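Local coordinates for lipid-transfer protein (Thermomonospora curvata, PDB 6OK1) that is of unknown function but has the paired N- and C-terminal domains of the thiolase superfamily, at residues Val79-Gly84 with Gly379-Gly384; Arg109-Arg114 with Tyr344-Asn349; Ala181-Lys186 with Ser362-Gly367; Leu235-Ala240 with Leu357-Ser362. All coordinates share one frame; numbering follows the deposited sequence. Where two conformers were deposited one is given.

Contact 1: Val79-Gly84 with Gly379-Gly384; sequences VGYGGG and GVPTSG
The carbonyl oxygen G84 O gathers several partners from the start of the strand at T382. S383 OG donates to G84 O at 2.8 Å; with OG tucked between the backbone N and the carbonyl carbon (chi1 52°), the short serine side chain brings its hydroxyl to this acceptor, somewhat tilted from the carbonyl plane. The same OG has a weak bond with G88 N. T382 CA approaches G84 O at 3.4 Å in a CA-H...O contact. One water lies within bonding reach of G84 O and T382 O, and another can donate to G80 O or P381 O. Lacking a side chain, G84 can bring its CA to 3.3 Å from P381 O and lie against V380 CG2.

The apolar part is a CH-pi contact: P381 CG sits 3.5 Å from the centroid of the Y81 ring and only 8° off its normal. The CB-CG-CD side of the rigid proline ring leads, while V380 CB flanks Y81 CB at 4.1 Å. Y81 OH bonds to E61 and I62 of the second subunit, whose F76 also packs on P381.

The loop from strand 75-79 to helix 86-98 thus meets the head of strand 382-388, with helix 268-281 covering T382.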
loop_
_atom_site.group_PDB
_atom_site.type_symbol
_atom_site.label_atom_id
_atom_site.label_comp_id
_atom_site.label_asym_id
_atom_site.label_seq_id
_atom_site.Cartn_x
_atom_site.Cartn_y
_atom_site.Cartn_z
ATOM N N VAL A 79 1.294 -1.185 -4.689
ATOM C CA VAL A 79 0.068 -1.098 -5.467
ATOM C C VAL A 79 -0.935 -2.050 -4.836
ATOM O O VAL A 79 -0.558 -3.139 -4.389
ATOM C CB VAL A 79 0.327 -1.428 -6.953
ATOM C CG1 VAL A 79 -0.983 -1.377 -7.735
ATOM C CG2 VAL A 79 1.352 -0.433 -7.549
ATOM N N GLY A 80 -2.192 -1.625 -4.744
ATOM C CA GLY A 80 -3.210 -2.369 -4.024
ATOM C C GLY A 80 -4.041 -3.285 -4.910
ATOM O O GLY A 80 -3.727 -3.557 -6.072
ATOM N N TYR A 81 -5.097 -3.802 -4.302
ATOM C CA TYR A 81 -6.136 -4.611 -4.950
ATOM C C TYR A 81 -5.605 -5.987 -5.348
ATOM O O TYR A 81 -5.940 -6.516 -6.410
ATOM C CB TYR A 81 -6.746 -3.873 -6.144
ATOM C CG TYR A 81 -7.247 -2.495 -5.763
ATOM C CD1 TYR A 81 -8.434 -2.343 -5.062
ATOM C CD2 TYR A 81 -6.484 -1.358 -6.035
ATOM C CE1 TYR A 81 -8.886 -1.085 -4.668
ATOM C CE2 TYR A 81 -6.926 -0.099 -5.645
ATOM C CZ TYR A 81 -8.125 0.025 -4.958
ATOM O OH TYR A 81 -8.577 1.266 -4.575
ATOM N N GLY A 82 -4.818 -6.596 -4.453
ATOM C CA GLY A 82 -4.366 -7.967 -4.641
ATOM C C GLY A 82 -3.642 -8.139 -5.961
ATOM O O GLY A 82 -2.850 -7.283 -6.390
ATOM N N GLY A 83 -3.941 -9.248 -6.642
ATOM C CA GLY A 83 -3.288 -9.547 -7.908
ATOM C C GLY A 83 -3.545 -8.551 -9.020
ATOM O O GLY A 83 -2.821 -8.571 -10.026
ATOM N N GLY A 84 -4.531 -7.667 -8.870
ATOM C CA GLY A 84 -4.654 -6.548 -9.808
ATOM C C GLY A 84 -3.356 -5.780 -9.952
ATOM O O GLY A 84 -3.114 -5.077 -10.947
ATOM N N GLY A 379 -11.439 -8.424 -12.209
ATOM C CA GLY A 379 -12.463 -8.077 -11.255
ATOM C C GLY A 379 -12.079 -6.969 -10.307
ATOM O O GLY A 379 -12.919 -6.526 -9.522
ATOM N N VAL A 380 -10.838 -6.510 -10.382
ATOM C CA VAL A 380 -10.298 -5.488 -9.485
ATOM C C VAL A 380 -9.640 -4.416 -10.345
ATOM O O VAL A 380 -9.307 -4.647 -11.510
ATOM C CB VAL A 380 -9.255 -6.083 -8.505
ATOM C CG1 VAL A 380 -9.901 -6.887 -7.399
ATOM C CG2 VAL A 380 -8.220 -6.932 -9.264
ATOM N N PRO A 381 -9.376 -3.252 -9.769
ATOM C CA PRO A 381 -8.399 -2.358 -10.405
ATOM C C PRO A 381 -7.180 -3.163 -10.796
ATOM O O PRO A 381 -6.640 -3.939 -9.991
ATOM C CB PRO A 381 -8.081 -1.356 -9.301
ATOM C CG PRO A 381 -9.273 -1.331 -8.464
ATOM C CD PRO A 381 -9.819 -2.752 -8.470
ATOM N N THR A 382 -6.732 -2.967 -12.030
ATOM C CA THR A 382 -5.835 -3.922 -12.638
ATOM C C THR A 382 -4.727 -3.196 -13.388
ATOM O O THR A 382 -4.521 -1.982 -13.246
ATOM C CB THR A 382 -6.659 -4.913 -13.490
ATOM O OG1 THR A 382 -5.833 -6.008 -13.894
ATOM C CG2 THR A 382 -7.297 -4.269 -14.716
ATOM N N SER A 383 -3.980 -3.971 -14.155
ATOM C CA SER A 383 -2.780 -3.486 -14.835
ATOM C C SER A 383 -2.385 -4.458 -15.935
ATOM O O SER A 383 -2.901 -5.571 -16.032
ATOM C CB SER A 383 -1.628 -3.272 -13.822
ATOM O OG SER A 383 -1.396 -4.423 -13.022
ATOM N N GLY A 384 -1.448 -4.018 -16.776
ATOM C CA GLY A 384 -0.961 -4.838 -17.869
ATOM C C GLY A 384 0.406 -4.370 -18.300
ATOM O O GLY A 384 0.840 -3.259 -17.966
HETATM O O HOH W 1 -4.270 -2.979 -8.774
HETATM O O HOH W 2 -2.821 -1.851 -10.868
#

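Contact 2: Arg109-Arg114 with Tyr344-Asn349; sequences RAFNER and YIHGMN
F111 and H346 form the close-packed heart of this contact. The edge of the phenylalanine, through CZ and CE2, points at one face of the imidazole in an edge-to-face pair with centroids 4.6 Å apart and planes at 57°. F111 reaches it because CG lies between its backbone N and carbonyl carbon (chi1 45°), which swings the ring toward the opposing loop. The same ring edge takes Y344 O near its plane, 3.3 Å from F111 CZ, and I345 CD1 fills in beside CE1. Farther back along the strand, R109 CB rests on M348 CG at 3.9 Å, a flexible methionine chain bent to fit beside the strand. The buried guanidinium of R109 has its main partner in D57, a salt bridge on the same chain. It also reaches H346 through a water, which accepts from R109 NH2 at 2.8 Å and is hydrogen-bonded to H346 ND1 at 2.7 Å.

The partly exposed rim of E113, Y344 and H346 is looser. E113, modelled in two conformers, in the one described here accepts a bond from H346 NE2 at 2.9 Å; OE2 is met from above the carboxylate plane, and the N-H...O angle is 145°. A second water bridges E113 OE2 and Y344 O.

I345 to M348 is a type I' turn, and glycine accommodates the positive phi at G347, the N-cap of helix 348-359. Both imidazole nitrogens of H346 are thus engaged; in this conformer the carboxylate bond would help hold the ring's rotation, along with the water on ND1 and the F111 edge.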
loop_
_atom_site.group_PDB
_atom_site.type_symbol
_atom_site.label_atom_id
_atom_site.label_comp_id
_atom_site.label_asym_id
_atom_site.label_seq_id
_atom_site.Cartn_x
_atom_site.Cartn_y
_atom_site.Cartn_z
ATOM N N ARG A 109 6.747 -10.453 -4.724
ATOM C CA ARG A 109 5.612 -10.904 -3.939
ATOM C C ARG A 109 5.973 -12.285 -3.429
ATOM O O ARG A 109 6.438 -13.126 -4.203
ATOM C CB ARG A 109 4.324 -10.948 -4.781
ATOM C CG ARG A 109 3.049 -11.233 -4.004
ATOM C CD ARG A 109 2.607 -10.035 -3.197
ATOM N NE ARG A 109 1.316 -10.267 -2.549
ATOM C CZ ARG A 109 1.134 -10.707 -1.312
ATOM N NH1 ARG A 109 2.159 -10.956 -0.493
ATOM N NH2 ARG A 109 -0.114 -10.906 -0.874
ATOM N N ALA A 110 5.767 -12.520 -2.142
ATOM C CA ALA A 110 6.001 -13.851 -1.591
ATOM C C ALA A 110 5.040 -14.126 -0.448
ATOM O O ALA A 110 4.761 -13.244 0.367
ATOM C CB ALA A 110 7.450 -14.001 -1.105
ATOM N N PHE A 111 4.521 -15.351 -0.391
ATOM C CA PHE A 111 3.570 -15.675 0.658
ATOM C C PHE A 111 3.467 -17.180 0.849
ATOM O O PHE A 111 3.894 -17.981 0.000
ATOM C CB PHE A 111 2.174 -15.080 0.377
ATOM C CG PHE A 111 1.671 -15.252 -1.040
ATOM C CD1 PHE A 111 1.672 -16.488 -1.677
ATOM C CD2 PHE A 111 1.097 -14.171 -1.704
ATOM C CE1 PHE A 111 1.153 -16.639 -2.973
ATOM C CE2 PHE A 111 0.563 -14.308 -2.991
ATOM C CZ PHE A 111 0.603 -15.553 -3.633
ATOM N N ASN A 112 2.874 -17.549 1.982
ATOM C CA ASN A 112 2.437 -18.910 2.251
ATOM C C ASN A 112 0.915 -18.965 2.246
ATOM O O ASN A 112 0.279 -19.127 3.276
ATOM C CB ASN A 112 2.966 -19.369 3.599
ATOM C CG ASN A 112 4.447 -19.606 3.575
ATOM O OD1 ASN A 112 4.975 -20.214 2.638
ATOM N ND2 ASN A 112 5.138 -19.118 4.599
ATOM N N GLU A 113 0.316 -18.815 1.076
ATOM C CA GLU A 113 -1.138 -18.810 1.005
ATOM C C GLU A 113 -1.744 -20.196 1.150
ATOM O O GLU A 113 -2.901 -20.295 1.537
ATOM C CB GLU A 113 -1.625 -18.192 -0.317
ATOM C CG GLU A 113 -1.595 -16.686 -0.352
ATOM C CD GLU A 113 -2.773 -16.091 -1.085
ATOM O OE1 GLU A 113 -3.351 -15.139 -0.538
ATOM O OE2 GLU A 113 -3.122 -16.560 -2.194
ATOM N N ARG A 114 -0.997 -21.261 0.847
ATOM C CA ARG A 114 -1.541 -22.602 1.040
ATOM C C ARG A 114 -1.351 -23.112 2.459
ATOM O O ARG A 114 -2.272 -23.706 3.025
ATOM C CB ARG A 114 -0.900 -23.584 0.065
ATOM C CG ARG A 114 -1.666 -24.933 -0.002
ATOM C CD ARG A 114 -3.053 -24.725 -0.568
ATOM N NE ARG A 114 -3.922 -25.896 -0.581
ATOM C CZ ARG A 114 -4.614 -26.346 0.463
ATOM N NH1 ARG A 114 -4.453 -25.802 1.662
ATOM N NH2 ARG A 114 -5.465 -27.355 0.301
ATOM N N TYR A 344 -0.329 -19.988 -8.205
ATOM C CA TYR A 344 -1.063 -18.746 -7.941
ATOM C C TYR A 344 -0.163 -17.818 -7.125
ATOM O O TYR A 344 -0.260 -17.735 -5.904
ATOM C CB TYR A 344 -2.359 -19.057 -7.205
ATOM C CG TYR A 344 -3.332 -17.911 -6.999
ATOM C CD1 TYR A 344 -3.442 -16.861 -7.910
ATOM C CD2 TYR A 344 -4.157 -17.907 -5.892
ATOM C CE1 TYR A 344 -4.375 -15.829 -7.698
ATOM C CE2 TYR A 344 -5.083 -16.898 -5.677
ATOM C CZ TYR A 344 -5.186 -15.865 -6.593
ATOM O OH TYR A 344 -6.118 -14.880 -6.378
ATOM N N ILE A 345 0.734 -17.107 -7.821
ATOM C CA ILE A 345 1.538 -16.083 -7.167
ATOM C C ILE A 345 0.980 -14.711 -7.555
ATOM O O ILE A 345 1.724 -13.760 -7.841
ATOM C CB ILE A 345 3.028 -16.222 -7.521
ATOM C CG1 ILE A 345 3.443 -17.707 -7.523
ATOM C CG2 ILE A 345 3.849 -15.430 -6.524
ATOM C CD1 ILE A 345 3.298 -18.421 -6.158
ATOM N N HIS A 346 -0.353 -14.613 -7.529
ATOM C CA HIS A 346 -1.088 -13.381 -7.808
ATOM C C HIS A 346 -0.514 -12.661 -9.027
ATOM O O HIS A 346 -0.355 -11.428 -9.023
ATOM C CB HIS A 346 -1.107 -12.482 -6.571
ATOM C CG HIS A 346 -1.853 -13.068 -5.413
ATOM N ND1 HIS A 346 -2.203 -12.329 -4.302
ATOM C CD2 HIS A 346 -2.314 -14.323 -5.190
ATOM C CE1 HIS A 346 -2.851 -13.105 -3.448
ATOM N NE2 HIS A 346 -2.927 -14.319 -3.961
ATOM N N GLY A 347 -0.238 -13.433 -10.093
ATOM C CA GLY A 347 0.116 -12.913 -11.404
ATOM C C GLY A 347 1.595 -12.692 -11.637
ATOM O O GLY A 347 2.026 -12.586 -12.792
ATOM N N MET A 348 2.387 -12.625 -10.569
ATOM C CA MET A 348 3.793 -12.277 -10.727
ATOM C C MET A 348 4.558 -13.317 -11.522
ATOM O O MET A 348 5.439 -12.967 -12.322
ATOM C CB MET A 348 4.416 -12.073 -9.355
ATOM C CG MET A 348 3.852 -10.876 -8.640
ATOM S SD MET A 348 4.255 -9.264 -9.428
ATOM C CE MET A 348 5.879 -8.930 -8.766
ATOM N N ASN A 349 4.248 -14.602 -11.315
ATOM C CA ASN A 349 4.909 -15.642 -12.084
ATOM C C ASN A 349 4.528 -15.593 -13.562
ATOM O O ASN A 349 5.314 -16.032 -14.399
ATOM C CB ASN A 349 4.635 -17.036 -11.485
ATOM C CG ASN A 349 3.151 -17.336 -11.304
ATOM O OD1 ASN A 349 2.392 -16.500 -10.840
ATOM N ND2 ASN A 349 2.743 -18.564 -11.640
HETATM O O HOH W 3 -1.919 -10.023 -2.882
HETATM O O HOH W 4 -1.871 -18.565 -3.625
#

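Contact 3: Ala181-Lys186 with Ser362-Gly367; sequences AATNPK and SVNQPG
V363 leans on the chain just beyond helix 167-182, where T183, N184 and P185 meet it. From its CB, which lies 4.0 Å from T183 O, the side chain splits into two methyls. CG1 is anti to the carbonyl carbon (chi1 -59°) and runs alongside P185, with V363 CG1 4.2 Å from P185 CD. CG2, in the position between backbone N and carbonyl carbon, lies against N184, its nearest approach being 3.8 Å from V363 CG2 to N184 CB. A branched valine thus fills the angle between a proline ring and an asparagine CB with two methyls at once.

Next to it, the N364 amide approaches T183 at a slant. T183 OG1 is placed to donate to N364 OD1, but the 2.5 Å separation is unusually short and the bond is doubtful in detail; T183 OG1 also bonds weakly to H180 O. N364 ND2 bonds to T335 O and weakly to H180 O. Beside them a water donates to both T183 O, at 2.8 Å, and V363 O, at 2.9 Å.

Each segment also braces its own bend. N184 OD1 accepts from K186 N in an Asx turn, and S362 OG accepts from N364 N in an ST turn.

Asparagine, with a donor and an acceptor in one flat group, suits these bends: N184 adds bonds from ND2 to H336 O and E342, and N364 ND2 serves T335 O. The amides thus satisfy backbone groups at the loop ends, while the V363 methyls supply a small apolar patch at an exposed rim.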
loop_
_atom_site.group_PDB
_atom_site.type_symbol
_atom_site.label_atom_id
_atom_site.label_comp_id
_atom_site.label_asym_id
_atom_site.label_seq_id
_atom_site.Cartn_x
_atom_site.Cartn_y
_atom_site.Cartn_z
ATOM N N ALA A 181 0.847 -26.446 -18.644
ATOM C CA ALA A 181 1.445 -26.770 -17.358
ATOM C C ALA A 181 2.065 -28.161 -17.377
ATOM O O ALA A 181 3.076 -28.409 -16.710
ATOM C CB ALA A 181 0.412 -26.683 -16.234
ATOM N N ALA A 182 1.468 -29.080 -18.127
ATOM C CA ALA A 182 1.911 -30.471 -18.094
ATOM C C ALA A 182 3.344 -30.651 -18.596
ATOM O O ALA A 182 3.992 -31.627 -18.222
ATOM C CB ALA A 182 0.954 -31.328 -18.909
ATOM N N THR A 183 3.862 -29.744 -19.430
ATOM C CA THR A 183 5.243 -29.817 -19.890
ATOM C C THR A 183 6.143 -28.810 -19.182
ATOM O O THR A 183 7.261 -28.554 -19.640
ATOM C CB THR A 183 5.307 -29.617 -21.408
ATOM O OG1 THR A 183 4.736 -28.358 -21.778
ATOM C CG2 THR A 183 4.541 -30.718 -22.108
ATOM N N ASN A 184 5.681 -28.239 -18.063
ATOM C CA ASN A 184 6.446 -27.237 -17.327
ATOM C C ASN A 184 6.922 -27.827 -16.005
ATOM O O ASN A 184 6.117 -27.957 -15.068
ATOM C CB ASN A 184 5.592 -26.000 -17.055
ATOM C CG ASN A 184 6.334 -24.971 -16.251
ATOM O OD1 ASN A 184 7.521 -25.138 -15.947
ATOM N ND2 ASN A 184 5.638 -23.904 -15.875
ATOM N N PRO A 185 8.207 -28.179 -15.866
ATOM C CA PRO A 185 8.651 -28.839 -14.625
ATOM C C PRO A 185 8.419 -28.011 -13.379
ATOM O O PRO A 185 8.412 -28.568 -12.273
ATOM C CB PRO A 185 10.156 -29.067 -14.867
ATOM C CG PRO A 185 10.301 -29.110 -16.367
ATOM C CD PRO A 185 9.278 -28.129 -16.881
ATOM N N LYS A 186 8.254 -26.697 -13.514
ATOM C CA LYS A 186 8.026 -25.835 -12.355
ATOM C C LYS A 186 6.564 -25.785 -11.939
ATOM O O LYS A 186 6.259 -25.288 -10.849
ATOM C CB LYS A 186 8.501 -24.417 -12.659
ATOM C CG LYS A 186 9.966 -24.299 -13.032
ATOM C CD LYS A 186 10.858 -24.669 -11.870
ATOM C CE LYS A 186 12.340 -24.497 -12.239
ATOM N NZ LYS A 186 13.249 -24.925 -11.134
ATOM N N SER A 362 11.186 -19.936 -22.745
ATOM C CA SER A 362 10.039 -20.632 -22.182
ATOM C C SER A 362 10.148 -22.140 -22.409
ATOM O O SER A 362 10.610 -22.593 -23.460
ATOM C CB SER A 362 8.744 -20.119 -22.806
ATOM O OG SER A 362 7.677 -20.990 -22.474
ATOM N N VAL A 363 9.687 -22.921 -21.426
ATOM C CA VAL A 363 9.605 -24.378 -21.593
ATOM C C VAL A 363 8.637 -24.762 -22.705
ATOM O O VAL A 363 8.735 -25.865 -23.253
ATOM C CB VAL A 363 9.213 -25.079 -20.271
ATOM C CG1 VAL A 363 10.236 -24.761 -19.186
ATOM C CG2 VAL A 363 7.782 -24.687 -19.834
ATOM N N ASN A 364 7.707 -23.871 -23.061
ATOM C CA ASN A 364 6.802 -24.070 -24.187
ATOM C C ASN A 364 6.931 -22.922 -25.181
ATOM O O ASN A 364 5.928 -22.374 -25.644
ATOM C CB ASN A 364 5.359 -24.195 -23.693
ATOM C CG ASN A 364 5.121 -25.480 -22.929
ATOM O OD1 ASN A 364 5.481 -26.561 -23.393
ATOM N ND2 ASN A 364 4.526 -25.372 -21.743
ATOM N N GLN A 365 8.162 -22.563 -25.509
ATOM C CA GLN A 365 8.423 -21.477 -26.439
ATOM C C GLN A 365 7.709 -21.727 -27.769
ATOM O O GLN A 365 7.973 -22.752 -28.422
ATOM C CB GLN A 365 9.922 -21.336 -26.659
ATOM C CG GLN A 365 10.326 -20.076 -27.394
ATOM C CD GLN A 365 10.156 -18.837 -26.566
ATOM O OE1 GLN A 365 10.350 -18.853 -25.349
ATOM N NE2 GLN A 365 9.814 -17.734 -27.231
ATOM N N PRO A 366 6.793 -20.840 -28.196
ATOM C CA PRO A 366 6.070 -21.007 -29.466
ATOM C C PRO A 366 6.828 -20.395 -30.633
ATOM O O PRO A 366 6.266 -19.640 -31.434
ATOM C CB PRO A 366 4.760 -20.273 -29.208
ATOM C CG PRO A 366 5.171 -19.136 -28.325
ATOM C CD PRO A 366 6.301 -19.666 -27.457
ATOM N N GLY A 367 8.108 -20.677 -30.713
ATOM C CA GLY A 367 8.953 -20.006 -31.680
ATOM C C GLY A 367 9.342 -18.617 -31.204
ATOM O O GLY A 367 9.185 -18.259 -30.035
HETATM O O HOH W 5 8.833 -28.439 -21.985
#

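Contact 4: Leu235-Ala240 with Leu357-Ser362; sequences LPHPPA and LVRGTS
Stacking dominates where R359, at the last turn of helix 348-359, lies flat on H237. The guanidinium and imidazole planes are only 6° apart and their centres 3.5 Å apart, with R359 NH1 over the middle of the ring and R359 NH2 3.3 Å from H237 CD2. An arginine chain extended from CG to NE (chi2 174°, chi3 173°) is long enough to carry the group out from the helix to the loop.

Between the two segments the polar link runs through water, which donates to P238 O at 2.8 Å and accepts from R359 NE at 2.9 Å, lying in the guanidinium plane at its edge. D40 of the same chain bonds both partners of the stack directly, taking a salt bridge from R359 NH2 and a hydrogen bond from H237 NE2.

The apolar part is small. V358 CG1 lies 4.2 Å from A240 CB, with P239 O a van der Waals neighbour; A240 is small enough for the helix to lie near the start of strand 240-248. Rigid P238 and P239 keep the loop extended before it.

The helix itself ends in a Schellman motif at G360, whose phi is positive: T361 N bonds to R356 O, and G360 N weakly to L357 O.

With D40 bound to both groups, its carboxylate probably offsets the arginine's charge. On H237 the two influences oppose, the stacked cation disfavouring a protonated ring and D40 favouring one.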
loop_
_atom_site.group_PDB
_atom_site.type_symbol
_atom_site.label_atom_id
_atom_site.label_comp_id
_atom_site.label_asym_id
_atom_site.label_seq_id
_atom_site.Cartn_x
_atom_site.Cartn_y
_atom_site.Cartn_z
ATOM N N LEU A 235 23.790 -6.351 -19.368
ATOM C CA LEU A 235 23.562 -7.458 -18.458
ATOM C C LEU A 235 23.422 -8.772 -19.236
ATOM O O LEU A 235 23.412 -8.781 -20.470
ATOM C CB LEU A 235 22.321 -7.144 -17.602
ATOM C CG LEU A 235 22.537 -5.871 -16.777
ATOM C CD1 LEU A 235 21.318 -5.558 -15.872
ATOM C CD2 LEU A 235 23.802 -5.944 -15.907
ATOM N N PRO A 236 23.303 -9.914 -18.538
ATOM C CA PRO A 236 23.480 -11.219 -19.215
ATOM C C PRO A 236 22.411 -11.622 -20.217
ATOM O O PRO A 236 22.739 -12.284 -21.213
ATOM C CB PRO A 236 23.501 -12.211 -18.039
ATOM C CG PRO A 236 23.977 -11.450 -16.903
ATOM C CD PRO A 236 23.389 -10.060 -17.076
ATOM N N HIS A 237 21.129 -11.309 -19.966
ATOM C CA HIS A 237 20.045 -11.836 -20.787
ATOM C C HIS A 237 19.623 -10.844 -21.862
ATOM O O HIS A 237 19.820 -9.631 -21.729
ATOM C CB HIS A 237 18.822 -12.158 -19.906
ATOM C CG HIS A 237 19.051 -13.270 -18.935
ATOM N ND1 HIS A 237 19.008 -14.599 -19.302
ATOM C CD2 HIS A 237 19.312 -13.252 -17.605
ATOM C CE1 HIS A 237 19.229 -15.354 -18.236
ATOM N NE2 HIS A 237 19.422 -14.561 -17.196
ATOM N N PRO A 238 18.992 -11.324 -22.925
ATOM C CA PRO A 238 18.250 -10.418 -23.799
ATOM C C PRO A 238 17.296 -9.589 -22.964
ATOM O O PRO A 238 16.550 -10.155 -22.146
ATOM C CB PRO A 238 17.490 -11.368 -24.739
ATOM C CG PRO A 238 18.221 -12.683 -24.654
ATOM C CD PRO A 238 18.779 -12.739 -23.268
ATOM N N PRO A 239 17.332 -8.257 -23.071
ATOM C CA PRO A 239 16.413 -7.433 -22.275
ATOM C C PRO A 239 14.978 -7.635 -22.717
ATOM O O PRO A 239 14.690 -7.775 -23.911
ATOM C CB PRO A 239 16.881 -6.002 -22.544
ATOM C CG PRO A 239 18.288 -6.146 -23.069
ATOM C CD PRO A 239 18.329 -7.442 -23.795
ATOM N N ALA A 240 14.065 -7.640 -21.739
ATOM C CA ALA A 240 12.637 -7.694 -22.006
ATOM C C ALA A 240 12.155 -6.259 -21.822
ATOM O O ALA A 240 11.935 -5.810 -20.703
ATOM C CB ALA A 240 11.931 -8.673 -21.072
ATOM N N LEU A 357 9.470 -15.751 -22.619
ATOM C CA LEU A 357 9.040 -15.774 -24.012
ATOM C C LEU A 357 9.850 -14.776 -24.836
ATOM O O LEU A 357 10.315 -15.105 -25.941
ATOM C CB LEU A 357 7.539 -15.481 -24.097
ATOM C CG LEU A 357 6.596 -16.588 -23.612
ATOM C CD1 LEU A 357 5.167 -16.038 -23.400
ATOM C CD2 LEU A 357 6.565 -17.725 -24.583
ATOM N N VAL A 358 10.076 -13.567 -24.294
ATOM C CA VAL A 358 10.884 -12.577 -25.010
ATOM C C VAL A 358 12.323 -13.067 -25.153
ATOM O O VAL A 358 12.946 -12.906 -26.212
ATOM C CB VAL A 358 10.815 -11.211 -24.304
ATOM C CG1 VAL A 358 11.811 -10.227 -24.935
ATOM C CG2 VAL A 358 9.402 -10.654 -24.384
ATOM N N ARG A 359 12.874 -13.655 -24.091
ATOM C CA ARG A 359 14.227 -14.197 -24.126
ATOM C C ARG A 359 14.350 -15.392 -25.055
ATOM O O ARG A 359 15.457 -15.673 -25.531
ATOM C CB ARG A 359 14.666 -14.631 -22.721
ATOM C CG ARG A 359 14.847 -13.529 -21.715
ATOM C CD ARG A 359 15.144 -14.131 -20.339
ATOM N NE ARG A 359 15.499 -13.139 -19.336
ATOM C CZ ARG A 359 15.840 -13.440 -18.088
ATOM N NH1 ARG A 359 15.882 -14.712 -17.714
ATOM N NH2 ARG A 359 16.139 -12.478 -17.233
ATOM N N GLY A 360 13.248 -16.097 -25.319
ATOM C CA GLY A 360 13.290 -17.364 -26.040
ATOM C C GLY A 360 13.452 -18.584 -25.164
ATOM O O GLY A 360 13.725 -19.675 -25.681
ATOM N N THR A 361 13.244 -18.451 -23.855
ATOM C CA THR A 361 13.599 -19.491 -22.902
ATOM C C THR A 361 12.393 -20.125 -22.216
ATOM O O THR A 361 12.561 -20.837 -21.223
ATOM C CB THR A 361 14.555 -18.926 -21.859
ATOM O OG1 THR A 361 13.921 -17.853 -21.148
ATOM C CG2 THR A 361 15.835 -18.386 -22.539
ATOM N N SER A 362 11.186 -19.936 -22.745
ATOM C CA SER A 362 10.039 -20.632 -22.182
ATOM C C SER A 362 10.148 -22.140 -22.409
ATOM O O SER A 362 10.610 -22.593 -23.460
ATOM C CB SER A 362 8.744 -20.119 -22.806
ATOM O OG SER A 362 7.677 -20.990 -22.474
HETATM O O HOH W 6 15.740 -10.302 -19.514
#

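Contacts 1 and 2 both reach the central sheet, with centres 14 Å apart, and touch where G83 CA packs on H346 CB at 3.9 Å. Contacts 3 and 4 share S362, and Q365 NE2 of contact 3 probably bonds to L357 O of contact 4 at 3.0 Å. Helix 348-359 unites contacts 2 and 4: one lies at its start, the other at its end, with centres 22 Å apart. Contact 3 comes within about 7 Å of contact 2 by nearest atoms. Contact 1 lies farthest from contacts 3 and 4, centres 26 Å from either. The bound sodium ion, at V48, I70 and E72, takes no ligand from any of the four.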